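Local atomic coordinates of hypothetical protein (PDB entry 1QYI), a protein that is of unknown function but carries a haloacid dehalogenase (HAD)-like hydrolase domain, and so is possibly a hydrolase of that superfamily. Residues V180-E183 and W184-S188. Sequence-based numbering, arbitrary orientation.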
loop_
_atom_site.group_PDB
_atom_site.type_symbol
_atom_site.label_atom_id
_atom_site.label_comp_id
_atom_site.label_asym_id
_atom_site.label_seq_id
_atom_site.Cartn_x
_atom_site.Cartn_y
_atom_site.Cartn_z
ATOM N N VAL A 180 -7.523 2.807 -12.053
ATOM C CA VAL A 180 -6.623 3.862 -12.496
ATOM C C VAL A 180 -5.337 3.798 -11.698
ATOM O O VAL A 180 -4.251 4.021 -12.233
ATOM C CB VAL A 180 -7.241 5.262 -12.300
ATOM C CG1 VAL A 180 -6.301 6.317 -12.849
ATOM C CG2 VAL A 180 -8.597 5.341 -12.986
ATOM N N TYR A 181 -5.461 3.498 -10.413
ATOM C CA TYR A 181 -4.285 3.417 -9.552
ATOM C C TYR A 181 -3.402 2.215 -9.915
ATOM O O TYR A 181 -2.165 2.318 -9.995
ATOM C CB TYR A 181 -4.727 3.330 -8.089
ATOM C CG TYR A 181 -3.609 3.043 -7.116
ATOM C CD1 TYR A 181 -3.114 1.744 -6.958
ATOM C CD2 TYR A 181 -3.060 4.061 -6.328
ATOM C CE1 TYR A 181 -2.114 1.463 -6.045
ATOM C CE2 TYR A 181 -2.058 3.788 -5.412
ATOM C CZ TYR A 181 -1.592 2.488 -5.277
ATOM O OH TYR A 181 -0.600 2.201 -4.373
ATOM N N GLN A 182 -4.058 1.081 -10.149
ATOM C CA GLN A 182 -3.359 -0.148 -10.484
ATOM C C GLN A 182 -2.574 -0.026 -11.787
ATOM O O GLN A 182 -1.459 -0.544 -11.896
ATOM C CB GLN A 182 -4.354 -1.320 -10.537
ATOM C CG GLN A 182 -4.909 -1.703 -9.165
ATOM C CD GLN A 182 -3.849 -2.284 -8.236
ATOM O OE1 GLN A 182 -3.539 -3.472 -8.312
ATOM N NE2 GLN A 182 -3.275 -1.445 -7.370
ATOM N N GLU A 183 -3.137 0.663 -12.775
ATOM C CA GLU A 183 -2.424 0.822 -14.034
ATOM C C GLU A 183 -1.242 1.753 -13.796
ATOM O O GLU A 183 -0.145 1.538 -14.312
ATOM C CB GLU A 183 -3.334 1.382 -15.127
ATOM C CG GLU A 183 -3.157 0.628 -16.419
ATOM C CD GLU A 183 -3.928 1.217 -17.582
ATOM O OE1 GLU A 183 -5.166 1.350 -17.474
ATOM O OE2 GLU A 183 -3.289 1.535 -18.607
ATOM N N TRP A 184 -1.480 2.790 -13.003
ATOM C CA TRP A 184 -0.441 3.739 -12.647
ATOM C C TRP A 184 0.720 2.976 -12.004
ATOM O O TRP A 184 1.877 3.142 -12.383
ATOM C CB TRP A 184 -1.000 4.749 -11.647
ATOM C CG TRP A 184 -1.409 6.082 -12.237
ATOM C CD1 TRP A 184 -2.509 6.824 -11.916
ATOM C CD2 TRP A 184 -0.651 6.865 -13.170
ATOM N NE1 TRP A 184 -2.473 8.029 -12.586
ATOM C CE2 TRP A 184 -1.344 8.083 -13.349
ATOM C CE3 TRP A 184 0.557 6.663 -13.850
ATOM C CZ2 TRP A 184 -0.881 9.085 -14.195
ATOM C CZ3 TRP A 184 1.019 7.657 -14.691
ATOM C CH2 TRP A 184 0.299 8.865 -14.848
ATOM N N TYR A 185 0.392 2.118 -11.043
ATOM C CA TYR A 185 1.394 1.349 -10.326
ATOM C C TYR A 185 2.014 0.183 -11.094
ATOM O O TYR A 185 3.218 0.186 -11.357
ATOM C CB TYR A 185 0.803 0.844 -9.010
ATOM C CG TYR A 185 1.822 0.501 -7.938
ATOM C CD1 TYR A 185 2.552 -0.686 -7.983
ATOM C CD2 TYR A 185 2.042 1.368 -6.867
ATOM C CE1 TYR A 185 3.473 -1.003 -6.978
ATOM C CE2 TYR A 185 2.953 1.066 -5.867
ATOM C CZ TYR A 185 3.661 -0.118 -5.924
ATOM O OH TYR A 185 4.534 -0.421 -4.909
ATOM N N LEU A 186 1.211 -0.818 -11.443
ATOM C CA LEU A 186 1.735 -1.984 -12.160
ATOM C C LEU A 186 2.141 -1.670 -13.592
ATOM O O LEU A 186 3.006 -2.340 -14.159
ATOM C CB LEU A 186 0.698 -3.106 -12.181
ATOM C CG LEU A 186 0.048 -3.469 -10.843
ATOM C CD1 LEU A 186 -1.146 -4.371 -11.103
ATOM C CD2 LEU A 186 1.059 -4.142 -9.914
ATOM N N GLY A 187 1.526 -0.647 -14.171
ATOM C CA GLY A 187 1.821 -0.317 -15.551
ATOM C C GLY A 187 0.829 -1.073 -16.421
ATOM O O GLY A 187 0.260 -2.065 -15.981
ATOM N N SER A 188 0.616 -0.613 -17.647
ATOM C CA SER A 188 -0.333 -1.242 -18.558
ATOM C C SER A 188 -0.177 -2.751 -18.718
ATOM O O SER A 188 -1.143 -3.501 -18.562
ATOM C CB SER A 188 -0.235 -0.581 -19.932
ATOM O OG SER A 188 -0.611 0.789 -19.859
#
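Tyr181 and Tyr185, one turn apart, send their phenol rings off the same flank of the helix. The planes are only 20° from parallel but so far offset that one ring hardly covers the other, and their centroids lie 6.0 Å apart. Contact is made by the hydroxyl end of the first: Tyr181 OH approaches Tyr185 CD2 at 3.7 Å. Both side chains carry CG anti to the backbone N, which sends the two rings off the helix in step. Val180 pairs in the same i to i+4 sense with Trp184, its CG1 methyl resting 3.9 Å from CD1 of the indole.

Three regular i to i+4 bonds hold the backbone beneath. Trp184 N bonds to Val180 O, Tyr185 N to Tyr181 O at 2.8 Å, and Leu186 N to Gln182 O. The next bond, from Gly187 N to Glu183 O, is weak, bent to 127° at the hydrogen. Here the turn is distorted: Gly187 has a positive phi of 91°, and with its backbone angles a side chain would collide with the preceding carbonyl oxygen.

Ser188 lies just past this irregularity and gives its OG to Glu183 OE2 at 3.0 Å, on the anti side of the carboxylate. Backbone N-H groups of Arg200 and Thr201 bind OE1 and OE2 respectively, so the buried carboxylate is gripped at both oxygens and ties the distorted turn to the chain that follows helix 172-195.

Around this irregular turn of helix 172-195, Tyr181 is packed against helix 16-31 and meets Trp78 of helix 77-93 edge-to-face, while Trp184 touches Val21 of helix 16-31 and forms a cation-pi contact with Lys204. All three helices fall in the chain between strands 3-6 and 233-237 of the parallel sheet, a placement consistent with a helical cap inserted into a HAD-type core.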